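Serine protease inhibitor 2 (Anopheles gambiae, PDB 3PZF) inhibits serine proteases of the melanization cascade, forming a covalent complex with CLIPB9 and thereby restraining phenoloxidase activation in mosquito hemolymph. Local coordinates at residues 31-36 against 290-295; 23-28 against 298-303. All blocks are in the same frame, centred on the assembly; numbering follows the deposited sequence.

Contact 1. Residues 31-36 against 290-295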
loop_
_atom_site.group_PDB
_atom_site.type_symbol
_atom_site.label_atom_id
_atom_site.label_comp_id
_atom_site.label_asym_id
_atom_site.label_seq_id
_atom_site.Cartn_x
_atom_site.Cartn_y
_atom_site.Cartn_z
ATOM N N LYS A 31 -10.439 3.579 1.577
ATOM C CA LYS A 31 -11.416 4.467 2.218
ATOM C C LYS A 31 -11.840 3.930 3.580
ATOM O O LYS A 31 -12.029 4.697 4.528
ATOM C CB LYS A 31 -12.655 4.641 1.347
ATOM C CG LYS A 31 -12.438 5.472 0.108
ATOM C CD LYS A 31 -13.778 5.990 -0.366
ATOM C CE LYS A 31 -13.973 5.843 -1.838
ATOM N NZ LYS A 31 -15.318 6.396 -2.201
ATOM N N GLU A 32 -11.976 2.610 3.679
ATOM C CA GLU A 32 -12.338 1.958 4.937
ATOM C C GLU A 32 -11.274 2.181 6.006
ATOM O O GLU A 32 -11.584 2.452 7.160
ATOM C CB GLU A 32 -12.530 0.450 4.709
ATOM C CG GLU A 32 -12.783 -0.378 5.975
ATOM C CD GLU A 32 -14.095 -0.028 6.675
ATOM O OE1 GLU A 32 -15.038 0.415 5.994
ATOM O OE2 GLU A 32 -14.176 -0.185 7.912
ATOM N N ILE A 33 -10.012 2.035 5.636
ATOM C CA ILE A 33 -8.939 2.240 6.593
ATOM C C ILE A 33 -8.909 3.711 7.011
ATOM O O ILE A 33 -8.879 4.011 8.192
ATOM C CB ILE A 33 -7.566 1.833 6.010
ATOM C CG1 ILE A 33 -7.558 0.360 5.530
ATOM C CG2 ILE A 33 -6.508 1.996 7.045
ATOM C CD1 ILE A 33 -7.985 -0.608 6.573
ATOM N N PHE A 34 -8.921 4.628 6.049
ATOM C CA PHE A 34 -8.754 6.053 6.369
ATOM C C PHE A 34 -9.864 6.562 7.300
ATOM O O PHE A 34 -9.607 7.334 8.232
ATOM C CB PHE A 34 -8.749 6.912 5.092
ATOM C CG PHE A 34 -7.485 6.809 4.258
ATOM C CD1 PHE A 34 -6.467 5.910 4.559
ATOM C CD2 PHE A 34 -7.330 7.645 3.153
ATOM C CE1 PHE A 34 -5.314 5.825 3.752
ATOM C CE2 PHE A 34 -6.190 7.561 2.347
ATOM C CZ PHE A 34 -5.185 6.667 2.638
ATOM N N LYS A 35 -11.096 6.131 7.042
ATOM C CA LYS A 35 -12.260 6.580 7.818
ATOM C C LYS A 35 -12.192 6.135 9.270
ATOM O O LYS A 35 -12.878 6.693 10.129
ATOM C CB LYS A 35 -13.554 6.041 7.198
ATOM C CG LYS A 35 -14.031 6.808 5.963
ATOM N N ASN A 36 -11.368 5.125 9.552
ATOM C CA ASN A 36 -11.269 4.586 10.908
ATOM C C ASN A 36 -9.975 4.947 11.659
ATOM O O ASN A 36 -9.747 4.483 12.778
ATOM C CB ASN A 36 -11.437 3.056 10.857
ATOM C CG ASN A 36 -12.892 2.643 10.747
ATOM O OD1 ASN A 36 -13.570 2.449 11.759
ATOM N ND2 ASN A 36 -13.393 2.543 9.518
ATOM N N PHE A 290 7.103 7.917 8.686
ATOM C CA PHE A 290 6.290 7.179 9.647
ATOM C C PHE A 290 6.003 5.776 9.132
ATOM O O PHE A 290 6.307 5.429 7.989
ATOM C CB PHE A 290 4.953 7.908 9.931
ATOM C CG PHE A 290 3.947 7.878 8.768
ATOM C CD1 PHE A 290 2.907 6.944 8.714
ATOM C CD2 PHE A 290 4.018 8.833 7.752
ATOM C CE1 PHE A 290 1.983 6.942 7.655
ATOM C CE2 PHE A 290 3.124 8.829 6.686
ATOM C CZ PHE A 290 2.091 7.897 6.636
ATOM N N ASP A 291 5.434 4.963 10.000
ATOM C CA ASP A 291 4.977 3.669 9.561
ATOM C C ASP A 291 3.587 3.398 10.116
ATOM O O ASP A 291 3.079 4.109 10.987
ATOM C CB ASP A 291 5.983 2.584 9.928
ATOM C CG ASP A 291 6.357 2.601 11.350
ATOM O OD1 ASP A 291 5.471 2.372 12.195
ATOM O OD2 ASP A 291 7.552 2.813 11.618
ATOM N N PHE A 292 2.965 2.352 9.606
ATOM C CA PHE A 292 1.570 2.118 9.918
ATOM C C PHE A 292 1.377 0.615 9.793
ATOM O O PHE A 292 1.771 0.020 8.788
ATOM C CB PHE A 292 0.625 2.843 8.947
ATOM C CG PHE A 292 -0.827 2.661 9.296
ATOM C CD1 PHE A 292 -1.402 3.388 10.331
ATOM C CD2 PHE A 292 -1.604 1.704 8.641
ATOM C CE1 PHE A 292 -2.736 3.200 10.682
ATOM C CE2 PHE A 292 -2.942 1.510 8.993
ATOM C CZ PHE A 292 -3.503 2.272 10.014
ATOM N N SER A 293 0.856 0.013 10.847
ATOM C CA SER A 293 0.657 -1.432 10.913
ATOM C C SER A 293 -0.801 -1.678 11.261
ATOM O O SER A 293 -1.386 -0.920 12.036
ATOM C CB SER A 293 1.556 -2.019 12.002
ATOM O OG SER A 293 1.606 -3.426 11.915
ATOM N N GLU A 294 -1.396 -2.736 10.730
ATOM C CA GLU A 294 -2.782 -3.036 11.059
ATOM C C GLU A 294 -3.089 -4.517 10.855
ATOM O O GLU A 294 -2.544 -5.153 9.955
ATOM C CB GLU A 294 -3.750 -2.203 10.212
ATOM C CG GLU A 294 -5.213 -2.413 10.604
ATOM C CD GLU A 294 -6.144 -1.357 10.057
ATOM O OE1 GLU A 294 -5.902 -0.880 8.926
ATOM O OE2 GLU A 294 -7.117 -0.999 10.755
ATOM N N GLN A 295 -3.978 -5.036 11.681
ATOM C CA GLN A 295 -4.487 -6.374 11.453
ATOM C C GLN A 295 -5.671 -6.166 10.507
ATOM O O GLN A 295 -6.545 -5.328 10.778
ATOM C CB GLN A 295 -4.920 -7.001 12.773
ATOM C CG GLN A 295 -5.624 -8.311 12.593
ATOM C CD GLN A 295 -6.020 -8.898 13.943
ATOM O OE1 GLN A 295 -5.224 -8.904 14.884
ATOM N NE2 GLN A 295 -7.255 -9.360 14.048
#

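Contact 2. Residues 23-28 against 298-303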
loop_
_atom_site.group_PDB
_atom_site.type_symbol
_atom_site.label_atom_id
_atom_site.label_comp_id
_atom_site.label_asym_id
_atom_site.label_seq_id
_atom_site.Cartn_x
_atom_site.Cartn_y
_atom_site.Cartn_z
ATOM N N ASN A 23 -8.578 -0.528 -9.890
ATOM C CA ASN A 23 -8.360 -0.077 -8.523
ATOM C C ASN A 23 -9.655 0.024 -7.736
ATOM O O ASN A 23 -9.696 0.672 -6.691
ATOM C CB ASN A 23 -7.610 1.267 -8.502
ATOM C CG ASN A 23 -8.369 2.366 -9.238
ATOM O OD1 ASN A 23 -9.404 2.102 -9.883
ATOM N ND2 ASN A 23 -7.847 3.587 -9.188
ATOM N N GLU A 24 -10.702 -0.657 -8.209
ATOM C CA GLU A 24 -11.987 -0.627 -7.515
ATOM C C GLU A 24 -11.854 -1.102 -6.071
ATOM O O GLU A 24 -12.279 -0.426 -5.136
ATOM C CB GLU A 24 -13.018 -1.504 -8.252
ATOM C CG GLU A 24 -13.405 -1.009 -9.652
ATOM C CD GLU A 24 -12.404 -1.389 -10.752
ATOM O OE1 GLU A 24 -11.534 -2.272 -10.532
ATOM O OE2 GLU A 24 -12.503 -0.799 -11.850
ATOM N N PHE A 25 -11.286 -2.285 -5.889
ATOM C CA PHE A 25 -11.089 -2.828 -4.548
ATOM C C PHE A 25 -10.125 -1.926 -3.768
ATOM O O PHE A 25 -10.373 -1.595 -2.616
ATOM C CB PHE A 25 -10.512 -4.242 -4.578
ATOM C CG PHE A 25 -10.104 -4.723 -3.213
ATOM C CD1 PHE A 25 -11.048 -5.220 -2.333
ATOM C CD2 PHE A 25 -8.808 -4.542 -2.767
ATOM C CE1 PHE A 25 -10.684 -5.611 -1.052
ATOM C CE2 PHE A 25 -8.436 -4.914 -1.491
ATOM C CZ PHE A 25 -9.380 -5.451 -0.627
ATOM N N ASP A 26 -9.032 -1.520 -4.410
ATOM C CA ASP A 26 -8.013 -0.680 -3.737
ATOM C C ASP A 26 -8.648 0.541 -3.087
ATOM O O ASP A 26 -8.441 0.795 -1.888
ATOM C CB ASP A 26 -6.951 -0.213 -4.740
ATOM C CG ASP A 26 -6.324 -1.379 -5.503
ATOM O OD1 ASP A 26 -7.069 -2.075 -6.219
ATOM O OD2 ASP A 26 -5.094 -1.559 -5.424
ATOM N N LEU A 27 -9.409 1.302 -3.877
ATOM C CA LEU A 27 -10.033 2.523 -3.392
ATOM C C LEU A 27 -11.058 2.251 -2.295
ATOM O O LEU A 27 -11.101 2.977 -1.316
ATOM C CB LEU A 27 -10.662 3.296 -4.551
ATOM C CG LEU A 27 -9.622 3.778 -5.567
ATOM C CD1 LEU A 27 -10.241 4.502 -6.762
ATOM C CD2 LEU A 27 -8.623 4.691 -4.860
ATOM N N MET A 28 -11.869 1.211 -2.458
ATOM C CA MET A 28 -12.809 0.807 -1.404
ATOM C C MET A 28 -12.092 0.502 -0.083
ATOM O O MET A 28 -12.488 0.972 0.986
ATOM C CB MET A 28 -13.630 -0.413 -1.874
ATOM C CG MET A 28 -14.601 -0.964 -0.838
ATOM S SD MET A 28 -15.440 -2.498 -1.373
ATOM C CE MET A 28 -14.053 -3.584 -1.680
ATOM N N GLU A 298 -10.486 -7.083 10.483
ATOM C CA GLU A 298 -11.654 -6.249 10.726
ATOM C C GLU A 298 -12.020 -5.404 9.495
ATOM O O GLU A 298 -13.165 -5.436 9.039
ATOM C CB GLU A 298 -11.425 -5.382 11.967
ATOM C CG GLU A 298 -12.309 -4.133 12.054
ATOM C CD GLU A 298 -13.789 -4.457 12.205
ATOM O OE1 GLU A 298 -14.163 -5.645 12.071
ATOM O OE2 GLU A 298 -14.575 -3.518 12.463
ATOM N N PRO A 299 -11.053 -4.657 8.937
ATOM C CA PRO A 299 -11.404 -3.879 7.737
ATOM C C PRO A 299 -11.835 -4.736 6.544
ATOM O O PRO A 299 -12.703 -4.304 5.790
ATOM C CB PRO A 299 -10.115 -3.109 7.409
ATOM C CG PRO A 299 -9.035 -3.773 8.167
ATOM C CD PRO A 299 -9.690 -4.357 9.404
ATOM N N LEU A 300 -11.241 -5.915 6.359
ATOM C CA LEU A 300 -11.672 -6.780 5.277
ATOM C C LEU A 300 -13.130 -7.174 5.500
ATOM O O LEU A 300 -13.926 -7.156 4.564
ATOM C CB LEU A 300 -10.779 -8.019 5.160
ATOM C CG LEU A 300 -9.394 -7.756 4.537
ATOM C CD1 LEU A 300 -8.465 -8.973 4.761
ATOM C CD2 LEU A 300 -9.470 -7.410 3.031
ATOM N N GLN A 301 -13.482 -7.487 6.744
ATOM C CA GLN A 301 -14.849 -7.881 7.075
ATOM C C GLN A 301 -15.795 -6.722 6.794
ATOM O O GLN A 301 -16.881 -6.909 6.259
ATOM C CB GLN A 301 -14.941 -8.324 8.540
ATOM C CG GLN A 301 -14.337 -9.721 8.771
ATOM C CD GLN A 301 -14.267 -10.145 10.233
ATOM O OE1 GLN A 301 -14.280 -11.336 10.543
ATOM N NE2 GLN A 301 -14.182 -9.178 11.131
ATOM N N GLN A 302 -15.357 -5.520 7.127
ATOM C CA GLN A 302 -16.181 -4.336 6.919
ATOM C C GLN A 302 -16.503 -4.115 5.444
ATOM O O GLN A 302 -17.589 -3.655 5.119
ATOM C CB GLN A 302 -15.510 -3.099 7.515
ATOM C CG GLN A 302 -15.545 -3.075 9.035
ATOM C CD GLN A 302 -16.959 -3.167 9.590
ATOM O OE1 GLN A 302 -17.809 -2.336 9.288
ATOM N NE2 GLN A 302 -17.216 -4.189 10.403
ATOM N N VAL A 303 -15.578 -4.455 4.550
ATOM C CA VAL A 303 -15.822 -4.231 3.134
ATOM C C VAL A 303 -16.413 -5.468 2.429
ATOM O O VAL A 303 -16.496 -5.492 1.206
ATOM C CB VAL A 303 -14.548 -3.769 2.390
ATOM C CG1 VAL A 303 -14.060 -2.428 2.934
ATOM C CG2 VAL A 303 -13.462 -4.837 2.480
#

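Contact 1. Residues 31-36 against 290-295
Phe292 and Glu294 both set CG anti to the backbone N (chi1 -177° and -176°), and this sends the phenyl ring and the carboxylate off the same side of strand 290-295 toward Ile33. The glutamate reaches out straight, and its side chain and that of the isoleucine run toward each other from opposite directions. Ile33 answers with two branches. Its CG2 lies 4.1 Å from Phe292 CE2, approaching the ring obliquely. Its CD1 comes within 3.2 Å of Glu294 OE1 in one of the two deposited conformers of the glutamate, so that short approach is best taken with caution. In this conformer OE1 is buried against methyl groups and finds no hydrogen-bonding partner in the model.

In the serpin fold, this joins the later part of helix 24-35 to the edge strand of sheet A, which pairs with strand 332-341 through backbone hydrogen bonds such as that between Phe292 and Ala337. Within 31-36, Asn36 ND2 donates to Glu32 O at 3.0 Å, nearly straight at 163° and in the carbonyl plane. Just beyond Asn36, His37 packs edge-to-face with Phe292, and its ND1 is hydrogen-bonded with Ile33 O.

Contact 2. Residues 23-28 against 298-303
Met28 and Val303 are the backbone's point of nearest approach, their CA atoms 7.4 Å apart, where the helical segment 24-28 passes the place at which the chain leaves helix 297-302. Val303 is the first residue there to abandon helical angles, although its N still donates to Pro299 O at 3.1 Å. Its side chain faces Met28 and gives up more area to the contact than any of the other three that touch.

The extended chi1 and chi2 of Met28 carry SD to within 4.1 Å of Val303 CB, and the bend at chi3 (58°) brings CE against the same atom. Nearer the root of the methionine, CG rests 4.1 Å from Val303 CG1. Met28 itself is exposed to solvent.

A second, buried point of contact joins Phe25 and Leu300, whose side chains meet at about a right angle. Leu300 CD2 approaches the ring at its edge, close to the ring plane, 4.2 Å from Phe25 CZ. The two pairs are purely apolar and modest in area, 168 Å² in all.

Phe25 also packs on Val48 and Leu52 of helix 45-58 and on Ile305, which Leu300 touches too. On other sides of the helical segment, Asp26 forms a salt bridge to Lys49, and Leu27 packs against helix 266-274.

In the fold
Contacts 1 and 2 lie along one helix, 24-35, with their centres about 12 Å apart. Its first part meets helix 297-302 and its later part meets strand 277-295, which leads directly into that helix. Contact 1 is therefore nested within the chain loop closed by contact 2. Glu32 and Ile33 bridge the two sites: Glu32 packs on Gln302 and Val303, and Ile33 CD1 lies 3.4 Å from Pro299 CB. An N-terminal helix of the serpin is thus fastened to an edge strand of sheet A and the turn of helix after it. The neighbouring strand 332-341 leads on to the hinge region, Leu344 to Ala348, required for protease binding.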